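PDB 5XBU: endo-beta-1,4-glucanase from Ampullaria crossean, which probably hydrolyses internal beta-1,4-glucosidic bonds of cellulose, as a glycoside hydrolase of family 45. Local coordinates for residues Ser26-Val31 against Glu118-Ile123; Phe65-Ser70 against Ser124-Thr129; Gly88-Val91 against Gly96-Pro99. All blocks are in the same frame, centred on the assembly; numbering follows the deposited sequence.

Starting from the N terminus, the end of strand 22-30 and the residue after it give 26-31, the first half of contact 1; the end of helix 62-65 and the loop after it give 65-70 of contact 2. Contact 3 then opens and closes within a single connection, 88-91 meeting 96-99 between strands 81-86 and 104-108, so it is nested inside both larger loops. Helix 118-121 closes contact 1 and the adjoining residues 124-129 close contact 2; these two loops therefore cross. Contact 1 joins the central sheet to the helix, contact 2 joins two surface loops, and contact 3 folds a peripheral connection on itself. Contacts 1 and 3 meet where Trp120 CH2 packs 3.9 Å from Val91 CG2.

Contact 1: residues Ser26-Val31 against Glu118-Ile123; sequences STTRYV and EEWCGI
Thr28 and Trp120 make the central CH-pi contact, the methyl group of a strand residue resting on the indole of the short helix 118-121. Thr28 CG2 stands 3.7 Å from the centroid of the five-membered ring of Trp120 and 10° off the ring normal, squarely over that ring although near the rim of the whole indole. Its closest ring atoms include CE2 and NE1. In Thr28 the methyl is anti to the carbonyl carbon and OG1 lies between the backbone N and the carbonyl carbon (chi1 52°), which sends the carbon branch to the indole and the oxygen to other partners. On the opposite face Glu119 CG lies 3.9 Å above the plane of the Trp120 ring, offset toward the rim.

Plain van der Waals contact comes from Ser26, which meets the six-membered ring obliquely: Ser26 CB is 3.6 Å from Trp120 CZ3, and Ser26 OG is 3.6 Å from Trp120 CE3. With Trp120 replaced by an alanine, the Thr28 methyl would probably lose the aromatic face it rests on, and a gap would be likely to open beside Ser26 CB.

Polar bonds run to third parties. The His140 imidazole links the two hydroxyls, ND1 to Ser26 OG and NE2 to Thr28 OG1, and Thr28 OG1 also bonds Asp142; both residues lie on strand 140-144, the parallel neighbour of strand 22-30 in the double-psi beta-barrel expected for this family. Cys121, the last residue of the helix, is joined to Cys112 by a disulfide.

No direct hydrogen bond joins the two segments: they meet by CH-pi and van der Waals contact, and the polar link between strand and helix is indirect, through Asn133 ND2, which bonds both Ser26 OG and Trp120 O.

Contact 2: residues Phe65-Ser70 against Ser124-Thr129; sequences FDDGGS and SGKPGT
The carboxylate of Asp67 is met by the ammonium group of Lys126 near its plane rather than over a face: NZ lies 17° out of that plane, on the syn side of OD1. The two atoms, Lys126 NZ and Asp67 OD1, are 3.0 Å apart and form a hydrogen-bonded salt bridge. The lysine chain also runs past the same oxygen, with Lys126 CE 3.4 Å and Lys126 CD 3.5 Å from Asp67 OD1. The two side chains lie alongside each other and point the same way, so the charges meet beyond the backbones. A bend in the Lys126 chain at chi3 (-105°) turns its end back to the aspartate, whose CB leaves the backbone away from the lysine segment, while CG, anti to the backbone N, brings OD1 back toward it.

Both partners sit on tight turns. Residues 66-69 form a type I' beta turn, closed by Gly69 N to Asp66 O, and Asp67 is at the same time the C-prime residue of a Schellman motif that ends helix 62-65, with Gly68 N bonded to Arg63 O and Asp67 N to Tyr64 O. Asp67 and Gly68, the two central residues of the type I' turn, both have positive phi; that of Asp67 also fits its C-prime place, and at Gly68 a side chain would jam against the preceding carbonyl. Nearer the backbone, Lys126 CB packs 3.8 Å from Gly68 N.

On the facing loop a type II turn runs from Lys126 to Thr129, with Gly128 at its positive-phi corner. Lys126 O accepts two donors: Thr129 N at 3.2 Å and Thr129 OG1 at 2.7 Å, the hydroxyl lying in the carbonyl plane at a C=O...donor angle of 146°. Thr129 OG1 is also hydrogen-bonded to His131 ND1.

Contact 3: residues Gly88-Val91 against Gly96-Pro99; sequences GGFV and GAPP
Residues 88-91 and 96-99 run past each other in opposite directions, with Gly88 opposite Ala97 (5.2 Å between CA atoms) and Phe90 opposite Gly96, yet no hydrogen bond joins them. Both belong to the long connection between strands 81-86 and 104-108, antiparallel neighbours in the family's double-psi beta-barrel, and the contact lies at the surface, its centre about 17 Å from the centre of the chain.

The Phe90 ring carries most of the interaction. It is laid against the backbone of Gly96, whose CA sits over one face in a CH-pi contact, 3.6 Å from the centroid of the Phe90 ring and 15° off the normal. Phe90 CG is held between its own backbone N and carbonyl carbon (chi1 58°), an arrangement that brings the ring onto the opposing chain. The ring is offset along the peptide, so that Phe90 CD1 comes within 3.3 Å of Gly96 C and 3.4 Å of Ala97 N, the latter approaching obliquely.

Beyond the ring, Ala97 CB extends the apolar patch, 4.0 Å from Phe90 CE1. The two segments themselves are tied outward by backbone hydrogen bonds, Phe90 with Ala6 of the N-terminal segment, Gly89 with Glu159 and Gly96 with Asp156. Gly88 has a positive phi of 98°, at which a side chain would strike the preceding carbonyl. Its own carbonyl oxygen faces the alanine methyl, Gly88 O to Ala97 CB measuring 3.7 Å, and Pro98 CD rests 4.3 Å from Gly88 CA.

Contact 1: residues Ser26-Val31 against Glu118-Ile123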
# COMPACT_ATOMS: atom_id res chain seq x y z
N SER A 26 -7.51 2.07 -2.67
CA SER A 26 -7.80 2.65 -1.37
C SER A 26 -6.54 2.67 -0.52
O SER A 26 -5.57 1.95 -0.79
CB SER A 26 -8.92 1.88 -0.68
OG SER A 26 -8.77 0.47 -0.80
N THR A 27 -6.55 3.54 0.49
CA THR A 27 -5.46 3.64 1.44
C THR A 27 -6.01 3.76 2.85
O THR A 27 -7.10 4.28 3.07
CB THR A 27 -4.51 4.83 1.13
OG1 THR A 27 -5.13 6.07 1.47
CG2 THR A 27 -4.02 4.87 -0.29
N THR A 28 -5.20 3.30 3.81
CA THR A 28 -5.39 3.55 5.23
C THR A 28 -4.01 3.84 5.81
O THR A 28 -3.00 3.84 5.10
CB THR A 28 -6.08 2.37 5.95
OG1 THR A 28 -5.41 1.14 5.66
CG2 THR A 28 -7.56 2.23 5.59
N ARG A 29 -3.94 4.07 7.12
CA ARG A 29 -2.67 4.20 7.80
C ARG A 29 -2.62 3.20 8.93
O ARG A 29 -3.66 2.81 9.48
CB ARG A 29 -2.42 5.64 8.28
CG ARG A 29 -3.56 6.24 9.10
CD ARG A 29 -3.29 7.71 9.43
NE ARG A 29 -4.45 8.59 9.40
CZ ARG A 29 -4.43 9.81 9.91
NH1 ARG A 29 -5.50 10.59 9.85
NH2 ARG A 29 -3.33 10.22 10.52
N TYR A 30 -1.41 2.76 9.26
CA TYR A 30 -1.22 1.80 10.32
C TYR A 30 0.03 2.11 11.08
O TYR A 30 0.93 2.80 10.59
CB TYR A 30 -1.19 0.38 9.81
CG TYR A 30 0.12 -0.12 9.22
CD1 TYR A 30 0.57 0.29 7.97
CD2 TYR A 30 0.90 -1.05 9.92
CE1 TYR A 30 1.73 -0.22 7.43
CE2 TYR A 30 2.09 -1.56 9.38
CZ TYR A 30 2.47 -1.15 8.12
OH TYR A 30 3.63 -1.69 7.62
N VAL A 31 0.06 1.50 12.26
CA VAL A 31 1.14 1.50 13.22
C VAL A 31 1.11 0.15 13.95
O VAL A 31 0.04 -0.35 14.30
CB VAL A 31 0.78 2.66 14.17
CG1 VAL A 31 0.56 2.19 15.58
CG2 VAL A 31 1.69 3.79 13.96
N GLU A 118 -10.51 -7.65 6.48
CA GLU A 118 -11.45 -7.97 5.41
C GLU A 118 -11.85 -6.74 4.61
O GLU A 118 -11.86 -6.78 3.37
CB GLU A 118 -12.69 -8.65 5.97
CG GLU A 118 -13.82 -8.87 4.94
CD GLU A 118 -13.48 -9.78 3.76
OE1 GLU A 118 -12.50 -10.55 3.78
OE2 GLU A 118 -14.28 -9.79 2.80
N GLU A 119 -12.25 -5.67 5.29
CA GLU A 119 -12.87 -4.53 4.61
C GLU A 119 -11.97 -4.00 3.50
O GLU A 119 -12.45 -3.69 2.39
CB GLU A 119 -13.15 -3.43 5.63
CG GLU A 119 -13.66 -2.15 4.98
CD GLU A 119 -14.18 -1.12 5.97
OE1 GLU A 119 -14.72 -0.11 5.48
OE2 GLU A 119 -14.06 -1.30 7.20
N TRP A 120 -10.69 -3.78 3.82
CA TRP A 120 -9.77 -3.10 2.92
C TRP A 120 -8.88 -4.05 2.15
O TRP A 120 -8.56 -3.79 0.99
CB TRP A 120 -8.90 -2.10 3.69
CG TRP A 120 -9.67 -1.02 4.38
CD1 TRP A 120 -9.90 -0.91 5.72
CD2 TRP A 120 -10.30 0.12 3.76
NE1 TRP A 120 -10.64 0.21 5.97
CE2 TRP A 120 -10.89 0.87 4.80
CE3 TRP A 120 -10.41 0.60 2.45
CZ2 TRP A 120 -11.56 2.06 4.57
CZ3 TRP A 120 -11.09 1.78 2.22
CH2 TRP A 120 -11.67 2.49 3.28
N CYS A 121 -8.43 -5.14 2.78
CA CYS A 121 -7.43 -6.02 2.17
C CYS A 121 -8.01 -7.35 1.72
O CYS A 121 -7.27 -8.16 1.16
CB CYS A 121 -6.25 -6.24 3.12
SG CYS A 121 -5.47 -4.62 3.43
N GLY A 122 -9.31 -7.57 1.92
CA GLY A 122 -10.01 -8.77 1.46
C GLY A 122 -10.29 -8.68 -0.02
O GLY A 122 -11.38 -8.29 -0.47
N ILE A 123 -9.25 -9.00 -0.79
CA ILE A 123 -9.25 -8.95 -2.24
C ILE A 123 -8.72 -10.32 -2.68
O ILE A 123 -7.59 -10.67 -2.33
CB ILE A 123 -8.39 -7.81 -2.81
CG1 ILE A 123 -8.73 -6.48 -2.11
CG2 ILE A 123 -8.59 -7.73 -4.31
CD1 ILE A 123 -7.89 -5.32 -2.55

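Contact 2: residues Phe65-Ser70 against Ser124-Thr129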
# COMPACT_ATOMS: atom_id res chain seq x y z
N PHE A 65 0.77 -7.95 -2.66
CA PHE A 65 2.03 -8.20 -1.97
C PHE A 65 2.77 -9.41 -2.52
O PHE A 65 3.99 -9.35 -2.72
CB PHE A 65 1.75 -8.39 -0.48
CG PHE A 65 2.95 -8.76 0.31
CD1 PHE A 65 3.85 -7.80 0.71
CD2 PHE A 65 3.19 -10.08 0.69
CE1 PHE A 65 4.97 -8.14 1.47
CE2 PHE A 65 4.28 -10.42 1.43
CZ PHE A 65 5.20 -9.44 1.82
N ASP A 66 2.05 -10.51 -2.74
CA ASP A 66 2.67 -11.74 -3.22
C ASP A 66 2.24 -12.10 -4.63
O ASP A 66 2.31 -13.28 -5.01
CB ASP A 66 2.43 -12.92 -2.28
CG ASP A 66 3.40 -14.07 -2.54
OD1 ASP A 66 4.57 -13.80 -2.94
OD2 ASP A 66 2.97 -15.23 -2.36
N ASP A 67 1.83 -11.13 -5.44
CA ASP A 67 1.53 -11.36 -6.86
C ASP A 67 0.65 -12.59 -7.09
O ASP A 67 0.97 -13.48 -7.89
CB ASP A 67 2.81 -11.45 -7.70
CG ASP A 67 2.53 -11.51 -9.19
OD1 ASP A 67 1.56 -10.87 -9.65
OD2 ASP A 67 3.30 -12.19 -9.91
N GLY A 68 -0.46 -12.66 -6.36
CA GLY A 68 -1.43 -13.74 -6.46
C GLY A 68 -1.27 -14.85 -5.44
O GLY A 68 -2.21 -15.63 -5.24
N GLY A 69 -0.11 -14.95 -4.81
CA GLY A 69 0.16 -15.94 -3.79
C GLY A 69 -0.33 -15.52 -2.41
O GLY A 69 -0.95 -14.47 -2.23
N SER A 70 -0.05 -16.40 -1.44
CA SER A 70 -0.42 -16.22 -0.05
C SER A 70 0.79 -16.12 0.86
O SER A 70 0.62 -16.13 2.09
CB SER A 70 -1.31 -17.36 0.43
OG SER A 70 -0.64 -18.59 0.28
N SER A 124 -9.52 -11.08 -3.42
CA SER A 124 -9.23 -12.48 -3.63
C SER A 124 -8.50 -12.75 -4.93
O SER A 124 -8.48 -13.89 -5.38
CB SER A 124 -10.49 -13.32 -3.53
OG SER A 124 -11.32 -12.92 -4.59
N GLY A 125 -7.89 -11.75 -5.54
CA GLY A 125 -6.99 -11.94 -6.66
C GLY A 125 -6.12 -10.72 -6.80
O GLY A 125 -6.45 -9.64 -6.29
N LYS A 126 -5.02 -10.88 -7.52
CA LYS A 126 -4.07 -9.81 -7.75
C LYS A 126 -4.67 -8.79 -8.72
O LYS A 126 -5.65 -9.06 -9.43
CB LYS A 126 -2.79 -10.41 -8.34
CG LYS A 126 -3.02 -11.09 -9.71
CD LYS A 126 -1.75 -11.58 -10.33
CE LYS A 126 -1.37 -10.68 -11.45
NZ LYS A 126 -0.12 -11.13 -12.11
N PRO A 127 -4.07 -7.59 -8.80
CA PRO A 127 -4.51 -6.62 -9.81
C PRO A 127 -4.44 -7.25 -11.20
O PRO A 127 -3.52 -7.99 -11.52
CB PRO A 127 -3.53 -5.46 -9.64
CG PRO A 127 -3.14 -5.54 -8.18
CD PRO A 127 -2.99 -7.06 -7.95
N GLY A 128 -5.45 -6.96 -12.05
CA GLY A 128 -5.59 -7.56 -13.37
C GLY A 128 -6.61 -8.66 -13.44
O GLY A 128 -6.97 -9.09 -14.55
N THR A 129 -7.08 -9.12 -12.29
CA THR A 129 -8.02 -10.22 -12.26
C THR A 129 -9.42 -9.77 -11.90
O THR A 129 -10.30 -10.63 -11.73
CB THR A 129 -7.59 -11.34 -11.32
OG1 THR A 129 -7.57 -10.86 -9.97
CG2 THR A 129 -6.24 -11.89 -11.72

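Contact 3: residues Gly88-Val91 against Gly96-Pro99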
# COMPACT_ATOMS: atom_id res chain seq x y z
N GLY A 88 -8.76 13.22 -4.91
CA GLY A 88 -9.75 14.02 -4.21
C GLY A 88 -10.86 13.22 -3.57
O GLY A 88 -11.66 13.77 -2.81
N GLY A 89 -10.94 11.94 -3.91
CA GLY A 89 -11.96 11.08 -3.37
C GLY A 89 -11.56 10.41 -2.08
O GLY A 89 -10.42 10.49 -1.62
N PHE A 90 -12.54 9.70 -1.51
CA PHE A 90 -12.42 8.94 -0.28
C PHE A 90 -13.71 8.14 -0.13
O PHE A 90 -14.72 8.43 -0.79
CB PHE A 90 -12.16 9.85 0.94
CG PHE A 90 -13.24 10.87 1.14
CD1 PHE A 90 -13.19 12.07 0.45
CD2 PHE A 90 -14.30 10.61 1.98
CE1 PHE A 90 -14.18 13.02 0.63
CE2 PHE A 90 -15.31 11.56 2.15
CZ PHE A 90 -15.23 12.76 1.49
N VAL A 91 -13.68 7.16 0.76
CA VAL A 91 -14.88 6.36 1.04
C VAL A 91 -15.72 7.10 2.08
O VAL A 91 -15.19 7.47 3.13
CB VAL A 91 -14.49 4.97 1.55
CG1 VAL A 91 -15.71 4.17 1.97
CG2 VAL A 91 -13.71 4.21 0.49
N GLY A 96 -11.38 11.35 4.10
CA GLY A 96 -11.74 12.70 3.70
C GLY A 96 -10.86 13.14 2.55
O GLY A 96 -9.94 12.43 2.13
N ALA A 97 -11.17 14.34 2.04
CA ALA A 97 -10.49 14.88 0.88
C ALA A 97 -9.20 15.56 1.32
O ALA A 97 -9.24 16.43 2.21
CB ALA A 97 -11.39 15.89 0.15
N PRO A 98 -8.06 15.25 0.72
CA PRO A 98 -6.80 15.79 1.23
C PRO A 98 -6.60 17.22 0.79
O PRO A 98 -7.26 17.71 -0.15
CB PRO A 98 -5.75 14.86 0.62
CG PRO A 98 -6.40 14.40 -0.65
CD PRO A 98 -7.84 14.21 -0.31
N PRO A 99 -5.66 17.94 1.43
CA PRO A 99 -5.45 19.36 1.09
C PRO A 99 -4.82 19.59 -0.27
O PRO A 99 -5.01 20.66 -0.85
CB PRO A 99 -4.51 19.84 2.21
CG PRO A 99 -3.80 18.57 2.65
CD PRO A 99 -4.89 17.54 2.62